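Receptor-type adenylate cyclase gresag 4.1 (Trypanosoma brucei, PDB 1FX2) catalyses the conversion of ATP to 3',5'-cyclic AMP and diphosphate through its class III catalytic domain, the part described here, and could act as a receptor for an unknown ligand. Local coordinates at residues Ile20-Ala25 / Ala226-Arg231; Ala39-Met44 / Leu132-Gly137. One frame throughout, in Å; residues are numbered along the deposited sequence.

Interaction 1: Ile20-Ala25 / Ala226-Arg231; sequences IESSTA and ALRLDR. With SO4 (sulfate ion), chain B.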
ATOM      1  N   ILE A  20      11.247  -0.389  21.341  1.00  6.87           N
ATOM      2  CA  ILE A  20      10.603  -1.411  22.162  1.00  7.43           C
ATOM      3  C   ILE A  20       9.173  -0.896  22.506  1.00  8.94           C
ATOM      4  O   ILE A  20       9.004   0.227  22.968  1.00 10.01           O
ATOM      5  CB  ILE A  20      11.359  -1.607  23.473  1.00  5.57           C
ATOM      6  CG1 ILE A  20      12.714  -2.274  23.181  1.00  8.97           C
ATOM      7  CG2 ILE A  20      10.502  -2.530  24.444  1.00  9.37           C
ATOM      8  CD1 ILE A  20      13.628  -2.252  24.446  1.00  9.76           C
ATOM      9  N   GLU A  21       8.111  -1.634  22.159  0.50  6.45           N
ATOM     10  CA  GLU A  21       6.749  -1.175  22.509  0.50  4.20           C
ATOM     11  C   GLU A  21       6.618  -1.267  24.038  0.50  5.85           C
ATOM     12  O   GLU A  21       7.010  -2.245  24.667  0.50  7.92           O
ATOM     13  CB  GLU A  21       5.708  -2.098  21.878  0.50  5.47           C
ATOM     14  CG  GLU A  21       4.254  -1.705  22.279  0.50  5.67           C
ATOM     15  CD  GLU A  21       3.188  -2.630  21.710  0.50  7.00           C
ATOM     16  OE1 GLU A  21       2.620  -3.484  22.429  0.50  9.55           O
ATOM     17  OE2 GLU A  21       2.839  -2.423  20.559  0.50  6.55           O
ATOM     18  N   SER A  22       5.931  -0.254  24.605  1.00  8.04           N
ATOM     19  CA  SER A  22       5.602  -0.105  26.029  1.00 10.03           C
ATOM     20  C   SER A  22       6.828  -0.035  26.939  1.00  7.90           C
ATOM     21  O   SER A  22       6.799  -0.529  28.044  1.00  9.01           O
ATOM     22  CB  SER A  22       4.665  -1.239  26.459  1.00  9.37           C
ATOM     23  OG  SER A  22       3.584  -1.379  25.574  1.00 11.19           O
ATOM     24  N   SER A  23       7.899   0.590  26.433  1.00 13.10           N
ATOM     25  CA  SER A  23       9.139   0.680  27.191  1.00 16.41           C
ATOM     26  C   SER A  23       8.924   1.395  28.564  1.00 10.97           C
ATOM     27  O   SER A  23       9.403   0.900  29.607  1.00 13.08           O
ATOM     28  CB  SER A  23      10.183   1.437  26.260  1.00 20.10           C
ATOM     29  OG  SER A  23      11.447   1.181  26.747  1.00 32.11           O
ATOM     30  N   THR A  24       8.136   2.472  28.685  1.00 12.91           N
ATOM     31  CA  THR A  24       7.870   3.106  29.957  1.00 13.76           C
ATOM     32  C   THR A  24       7.296   2.138  30.920  1.00 12.21           C
ATOM     33  O   THR A  24       7.689   1.984  32.075  1.00 14.36           O
ATOM     34  CB  THR A  24       6.830   4.350  29.940  1.00 20.85           C
ATOM     35  OG1 THR A  24       7.599   5.522  29.852  1.00 20.81           O
ATOM     36  CG2 THR A  24       5.967   4.544  31.253  1.00 28.47           C
ATOM     37  N   ALA A  25       6.227   1.436  30.507  1.00 11.47           N
ATOM     38  CA  ALA A  25       5.599   0.559  31.425  1.00 10.06           C
ATOM     39  C   ALA A  25       6.398  -0.626  31.833  1.00  8.22           C
ATOM     40  O   ALA A  25       6.354  -1.115  32.965  1.00 12.34           O
ATOM     41  CB  ALA A  25       4.263   0.090  30.823  1.00 10.39           C
ATOM     42  N   ALA A 226      -5.113  -3.392  15.235  1.00 12.81           N
ATOM     43  CA  ALA A 226      -5.059  -2.280  14.351  1.00 12.32           C
ATOM     44  C   ALA A 226      -3.794  -1.477  14.600  1.00 10.93           C
ATOM     45  O   ALA A 226      -3.147  -1.473  15.694  1.00 13.04           O
ATOM     46  CB  ALA A 226      -6.341  -1.422  14.613  1.00 19.71           C
ATOM     47  N   LEU A 227      -3.447  -0.687  13.585  1.00 12.31           N
ATOM     48  CA  LEU A 227      -2.290   0.215  13.686  1.00 13.18           C
ATOM     49  C   LEU A 227      -2.524   1.216  14.835  1.00 15.45           C
ATOM     50  O   LEU A 227      -3.685   1.566  15.158  1.00 17.35           O
ATOM     51  CB  LEU A 227      -2.023   0.927  12.380  1.00 11.14           C
ATOM     52  CG  LEU A 227      -1.600  -0.039  11.309  1.00 12.01           C
ATOM     53  CD1 LEU A 227      -1.193   0.786  10.035  1.00 17.74           C
ATOM     54  CD2 LEU A 227      -0.391  -0.932  11.769  1.00 12.34           C
ATOM     55  N   ARG A 228      -1.435   1.668  15.457  1.00 14.86           N
ATOM     56  CA  ARG A 228      -1.563   2.578  16.585  1.00 16.61           C
ATOM     57  C   ARG A 228      -1.535   4.013  16.066  1.00 22.82           C
ATOM     58  O   ARG A 228      -0.566   4.707  16.210  1.00 25.70           O
ATOM     59  CB  ARG A 228      -0.396   2.343  17.553  1.00 19.29           C
ATOM     60  CG  ARG A 228      -0.194   0.871  17.909  1.00 21.31           C
ATOM     61  CD  ARG A 228       1.005   0.620  18.855  1.00 27.27           C
ATOM     62  NE  ARG A 228       0.644   0.490  20.269  1.00 41.92           N
ATOM     63  CZ  ARG A 228       1.402   0.951  21.268  1.00 42.00           C
ATOM     64  NH1 ARG A 228       2.535   1.604  20.998  1.00 30.64           N
ATOM     65  NH2 ARG A 228       1.089   0.649  22.527  1.00 29.55           N
ATOM     66  N   LEU A 229      -2.675   4.492  15.608  1.00 27.39           N
ATOM     67  CA  LEU A 229      -2.734   5.842  15.066  1.00 38.76           C
ATOM     68  C   LEU A 229      -2.433   6.878  16.154  1.00 45.55           C
ATOM     69  O   LEU A 229      -1.958   7.981  15.856  1.00 47.50           O
ATOM     70  CB  LEU A 229      -4.049   6.062  14.335  1.00 41.67           C
ATOM     71  CG  LEU A 229      -4.213   4.974  13.257  1.00 38.66           C
ATOM     72  CD1 LEU A 229      -5.523   5.205  12.507  1.00 39.46           C
ATOM     73  CD2 LEU A 229      -3.010   4.883  12.271  1.00 33.69           C
ATOM     74  N   ASP A 230      -2.658   6.487  17.408  1.00 48.03           N
ATOM     75  CA  ASP A 230      -2.310   7.299  18.568  1.00 59.06           C
ATOM     76  C   ASP A 230      -0.806   6.927  18.722  1.00 64.05           C
ATOM     77  O   ASP A 230      -0.460   5.786  19.055  1.00 67.80           O
ATOM     78  CB  ASP A 230      -3.140   6.825  19.775  1.00 64.84           C
ATOM     79  CG  ASP A 230      -2.712   7.475  21.085  1.00 70.08           C
ATOM     80  OD1 ASP A 230      -2.267   8.649  21.053  1.00 73.38           O
ATOM     81  OD2 ASP A 230      -2.811   6.814  22.149  1.00 70.53           O
ATOM     82  N   ARG A 231       0.084   7.902  18.535  1.00 66.61           N
ATOM     83  CA  ARG A 231       1.549   7.663  18.505  1.00 68.20           C
ATOM     84  C   ARG A 231       2.558   7.980  19.627  1.00 68.77           C
ATOM     85  O   ARG A 231       2.290   7.863  20.825  1.00 70.57           O
ATOM     86  CB  ARG A 231       2.117   8.402  17.315  1.00 71.02           C
ATOM     87  CG  ARG A 231       1.453   8.286  16.000  1.00 66.89           C
ATOM     88  CD  ARG A 231       2.049   9.461  15.234  1.00 69.79           C
ATOM     89  NE  ARG A 231       1.768   9.441  13.813  1.00 65.16           N
ATOM     90  CZ  ARG A 231       0.552   9.348  13.283  1.00 67.30           C
ATOM     91  NH1 ARG A 231      -0.541   9.273  14.039  1.00 62.67           N
ATOM     92  NH2 ARG A 231       0.435   9.221  11.979  1.00 60.83           N
TER
HETATM   93  S   SO4 B1123       4.842   3.200  23.343  1.00 17.76           S
HETATM   94  O1  SO4 B1123       4.455   3.274  24.732  1.00 23.52           O
HETATM   95  O2  SO4 B1123       6.112   3.878  23.061  1.00 18.92           O
HETATM   96  O3  SO4 B1123       4.870   1.824  22.921  1.00 14.73           O
HETATM   97  O4  SO4 B1123       3.772   3.875  22.564  1.00 27.16           O
HETATM   98  O   HOH W   1       2.563   1.038  24.786  1.00 18.14           O
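The guanidinium of R228 lies against the carboxylate of E21, the two planes stacked only 21° apart. E21 has two conformers, so the pairing is less certain; in the one described, OE2 sits over the centre of the guanidinium. At 3.7 Å from R228 NE it makes a long salt bridge, and being well off the guanidinium plane it is attracted by charge only. The flat, delocalised arginine suits the place: its face goes to the glutamate while its edge faces a sulfate ion, probably acquired from the crystallisation liquor. R228 NH1 gives two bent hydrogen bonds to that ion, 3.0 Å to O3 and 3.0 Å to O4. From the other segment the backbone N of S22 donates almost straight to sulfate O3, at 2.9 Å and 175°. A water accepts from R228 NH2 at 2.7 Å, donates to sulfate O1 and bonds the small S22 hydroxyl, OG. The backbone donor stands in a type II turn, I20 to S23, that leads from strand 13-20 into helix 23-29 of the class III cyclase fold. Glutamate is long enough to reach over the arginine, with CG anti to the backbone N (chi1 177°) and the chain extended beyond. Its OE2 is also held by the backbone N of G173, its stronger polar partner. R228 bends at chi3, and N172 touches its side chain.

Interaction 2: Ala39-Met44 / Leu132-Gly137; sequences AAHHRM and LRVRVG. With SO4 (sulfate ion), chain B.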
ATOM      1  N   ALA A  39      20.141  -4.147  27.112  1.00  9.24           N
ATOM      2  CA  ALA A  39      21.499  -4.353  26.641  1.00  9.49           C
ATOM      3  C   ALA A  39      21.574  -5.533  25.666  1.00  9.58           C
ATOM      4  O   ALA A  39      22.252  -5.404  24.640  1.00 11.39           O
ATOM      5  CB  ALA A  39      22.423  -4.586  27.850  1.00 12.45           C
ATOM      6  N   ALA A  40      20.789  -6.601  25.906  1.00  9.76           N
ATOM      7  CA  ALA A  40      20.833  -7.732  24.965  1.00  7.34           C
ATOM      8  C   ALA A  40      20.218  -7.305  23.617  1.00  9.39           C
ATOM      9  O   ALA A  40      20.681  -7.727  22.555  1.00 10.50           O
ATOM     10  CB  ALA A  40      20.128  -8.968  25.545  1.00  9.51           C
ATOM     11  N   HIS A  41      19.123  -6.538  23.730  1.00  9.24           N
ATOM     12  CA  HIS A  41      18.472  -5.974  22.515  1.00  7.27           C
ATOM     13  C   HIS A  41      19.498  -5.235  21.689  1.00  8.76           C
ATOM     14  O   HIS A  41      19.564  -5.412  20.478  1.00 10.33           O
ATOM     15  CB  HIS A  41      17.256  -5.065  23.026  1.00  7.23           C
ATOM     16  CG  HIS A  41      16.810  -3.997  22.072  1.00  8.27           C
ATOM     17  ND1 HIS A  41      17.472  -2.780  21.973  1.00 10.47           N
ATOM     18  CD2 HIS A  41      15.677  -3.865  21.335  1.00  8.59           C
ATOM     19  CE1 HIS A  41      16.740  -1.938  21.233  1.00 10.34           C
ATOM     20  NE2 HIS A  41      15.652  -2.590  20.813  1.00  9.73           N
ATOM     21  N   HIS A  42      20.252  -4.337  22.321  1.00  8.29           N
ATOM     22  CA  HIS A  42      21.251  -3.583  21.535  1.00  7.71           C
ATOM     23  C   HIS A  42      22.323  -4.479  20.925  1.00  7.98           C
ATOM     24  O   HIS A  42      22.777  -4.259  19.814  1.00 10.72           O
ATOM     25  CB  HIS A  42      21.908  -2.535  22.429  1.00  9.25           C
ATOM     26  CG  HIS A  42      21.146  -1.257  22.576  1.00 11.07           C
ATOM     27  ND1 HIS A  42      19.796  -1.209  22.818  1.00 15.57           N
ATOM     28  CD2 HIS A  42      21.557   0.034  22.539  1.00 15.88           C
ATOM     29  CE1 HIS A  42      19.399   0.045  22.941  1.00 13.82           C
ATOM     30  NE2 HIS A  42      20.450   0.825  22.755  1.00 13.95           N
ATOM     31  N   ARG A  43      22.781  -5.483  21.685  1.00  9.73           N
ATOM     32  CA  ARG A  43      23.784  -6.353  21.105  1.00  9.57           C
ATOM     33  C   ARG A  43      23.252  -7.091  19.875  1.00  8.54           C
ATOM     34  O   ARG A  43      23.931  -7.223  18.862  1.00 10.36           O
ATOM     35  CB  ARG A  43      24.237  -7.354  22.173  1.00  9.36           C
ATOM     36  CG  ARG A  43      25.064  -6.753  23.231  1.00 13.05           C
ATOM     37  CD  ARG A  43      25.700  -7.922  24.004  1.00 30.18           C
ATOM     38  NE  ARG A  43      24.706  -8.784  24.673  1.00 26.72           N
ATOM     39  CZ  ARG A  43      24.238  -8.538  25.902  1.00 24.99           C
ATOM     40  NH1 ARG A  43      24.660  -7.453  26.572  1.00 30.70           N
ATOM     41  NH2 ARG A  43      23.493  -9.447  26.509  1.00 27.72           N
ATOM     42  N   MET A  44      21.988  -7.589  19.948  1.00  9.81           N
ATOM     43  CA  MET A  44      21.408  -8.298  18.790  1.00  9.39           C
ATOM     44  C   MET A  44      21.203  -7.337  17.608  1.00  9.09           C
ATOM     45  O   MET A  44      21.532  -7.704  16.480  1.00 10.91           O
ATOM     46  CB  MET A  44      20.119  -8.980  19.166  1.00 10.88           C
ATOM     47  CG  MET A  44      20.363 -10.180  20.108  1.00 13.49           C
ATOM     48  SD  MET A  44      18.862 -11.172  20.350  1.00 13.86           S
ATOM     49  CE  MET A  44      17.980 -10.036  21.533  1.00 11.52           C
ATOM     50  N   LEU A 132      11.021  -8.990  24.534  1.00  7.63           N
ATOM     51  CA  LEU A 132      10.705  -7.601  24.120  1.00  6.20           C
ATOM     52  C   LEU A 132      10.058  -7.577  22.739  1.00  5.75           C
ATOM     53  O   LEU A 132      10.543  -8.262  21.818  1.00  8.27           O
ATOM     54  CB  LEU A 132      12.058  -6.823  24.067  1.00  7.44           C
ATOM     55  CG  LEU A 132      12.751  -6.682  25.400  1.00  8.24           C
ATOM     56  CD1 LEU A 132      14.104  -5.986  25.089  1.00  9.88           C
ATOM     57  CD2 LEU A 132      11.943  -5.865  26.454  1.00  8.92           C
ATOM     58  N   ARG A 133       9.013  -6.793  22.572  1.00  6.43           N
ATOM     59  CA  ARG A 133       8.338  -6.708  21.256  1.00  6.53           C
ATOM     60  C   ARG A 133       8.736  -5.376  20.600  1.00  7.81           C
ATOM     61  O   ARG A 133       8.467  -4.275  21.163  1.00  9.26           O
ATOM     62  CB  ARG A 133       6.798  -6.766  21.483  1.00  7.13           C
ATOM     63  CG  ARG A 133       6.302  -8.094  22.018  1.00  6.56           C
ATOM     64  CD  ARG A 133       4.807  -8.027  22.261  1.00  7.38           C
ATOM     65  NE  ARG A 133       4.372  -9.334  22.840  1.00  7.92           N
ATOM     66  CZ  ARG A 133       3.078  -9.621  22.971  1.00  9.17           C
ATOM     67  NH1 ARG A 133       2.150  -8.749  22.600  1.00 11.15           N
ATOM     68  NH2 ARG A 133       2.737 -10.767  23.571  1.00  7.75           N
ATOM     69  N   VAL A 134       9.424  -5.472  19.492  1.00  6.92           N
ATOM     70  CA  VAL A 134      10.042  -4.272  18.871  1.00  6.34           C
ATOM     71  C   VAL A 134       9.198  -3.956  17.637  1.00  5.58           C
ATOM     72  O   VAL A 134       8.856  -4.836  16.836  1.00  7.16           O
ATOM     73  CB  VAL A 134      11.425  -4.691  18.391  1.00  7.82           C
ATOM     74  CG1 VAL A 134      12.107  -3.511  17.643  1.00  7.53           C
ATOM     75  CG2 VAL A 134      12.306  -5.022  19.611  1.00 10.32           C
ATOM     76  N   ARG A 135       8.793  -2.667  17.581  1.00  5.98           N
ATOM     77  CA  ARG A 135       8.110  -2.157  16.364  1.00  4.82           C
ATOM     78  C   ARG A 135       9.136  -1.586  15.432  1.00  5.96           C
ATOM     79  O   ARG A 135      10.163  -1.041  15.861  1.00  6.59           O
ATOM     80  CB  ARG A 135       7.060  -1.074  16.727  1.00  7.75           C
ATOM     81  CG  ARG A 135       7.607   0.072  17.499  1.00  9.02           C
ATOM     82  CD  ARG A 135       6.487   1.219  17.519  1.00 11.23           C
ATOM     83  NE  ARG A 135       6.951   2.353  18.278  1.00 13.50           N
ATOM     84  CZ  ARG A 135       6.726   2.466  19.568  1.00 12.43           C
ATOM     85  NH1 ARG A 135       6.024   1.511  20.222  1.00 12.26           N
ATOM     86  NH2 ARG A 135       7.197   3.539  20.234  1.00 15.52           N
ATOM     87  N   VAL A 136       8.906  -1.773  14.117  1.00  6.33           N
ATOM     88  CA  VAL A 136       9.886  -1.329  13.116  1.00  6.49           C
ATOM     89  C   VAL A 136       9.173  -0.656  11.954  1.00  6.68           C
ATOM     90  O   VAL A 136       8.096  -1.160  11.497  1.00  7.68           O
ATOM     91  CB  VAL A 136      10.620  -2.589  12.550  1.00  6.73           C
ATOM     92  CG1 VAL A 136      11.721  -2.200  11.544  1.00  9.00           C
ATOM     93  CG2 VAL A 136      11.293  -3.405  13.711  1.00  8.12           C
ATOM     94  N   GLY A 137       9.785   0.439  11.487  1.00  5.74           N
ATOM     95  CA  GLY A 137       9.244   1.087  10.255  1.00  6.31           C
ATOM     96  C   GLY A 137      10.411   1.244   9.274  1.00  7.77           C
ATOM     97  O   GLY A 137      11.545   1.600   9.687  1.00  8.33           O
TER
HETATM   98  S   SO4 B1123       4.842   3.200  23.343  1.00 17.76           S
HETATM   99  O1  SO4 B1123       4.455   3.274  24.732  1.00 23.52           O
HETATM  100  O2  SO4 B1123       6.112   3.878  23.061  1.00 18.92           O
HETATM  101  O3  SO4 B1123       4.870   1.824  22.921  1.00 14.73           O
HETATM  102  O4  SO4 B1123       3.772   3.875  22.564  1.00 27.16           O
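H41, on helix 34-51, meets L132 and V134 through carbon contacts alone. Its CB lies 3.9 Å from L132 CD1, and CD2 of the imidazole comes within 4.0 Å of V134 CG2, which stands at the ring edge, near its plane. The ring is carried there with CG anti to the backbone N (chi1 157°). Compact, branched leucine and valine suit this buried seam between the helix and the residues leading into strand 134-141 of the cyclase sheet; F85 and I20 also pack on the histidine.

The polar groups bond elsewhere than across the contact. Histidine suits its place because the flat ring offers a carbon edge to valine while ND1 shares a hydrogen bond of 2.9 Å with ND1 of the next histidine, H42. Along the strand, R135, extended from CG to NE, reaches the sulfate, where NH1 donates to O3 at 3.0 Å and 160°. E168 pairs with R135 NE, so its charge is probably divided between carboxylate and anion.

Since the ND1-ND1 bond needs one nitrogen to donate and the other to accept, the two neighbouring imidazoles probably constrain each other's protonation, while the hold between the helix and the 132-134 backbone rests on apolar contact.

Overall arrangement
The centres of the two interactions are 14 Å apart, and both segments of interaction 2 fall between those of interaction 1 in sequence. They meet at the central seven-stranded sheet, where strands 13-20 and 134-141 are antiparallel neighbours: E21 N lies 2.8 Å from R133 O, a probable hydrogen bond, and I20 packs on H41. Helix 34-51 is the next helix after 23-29. One sulfate, probably from the crystallisation liquor, is bound by groups of the turn, the strand and the C-terminal loop, so the site may accept an anion. The side chain of E21 is about 7 Å from that of D19 and about 8 Å from that of D62, both predicted magnesium ligands.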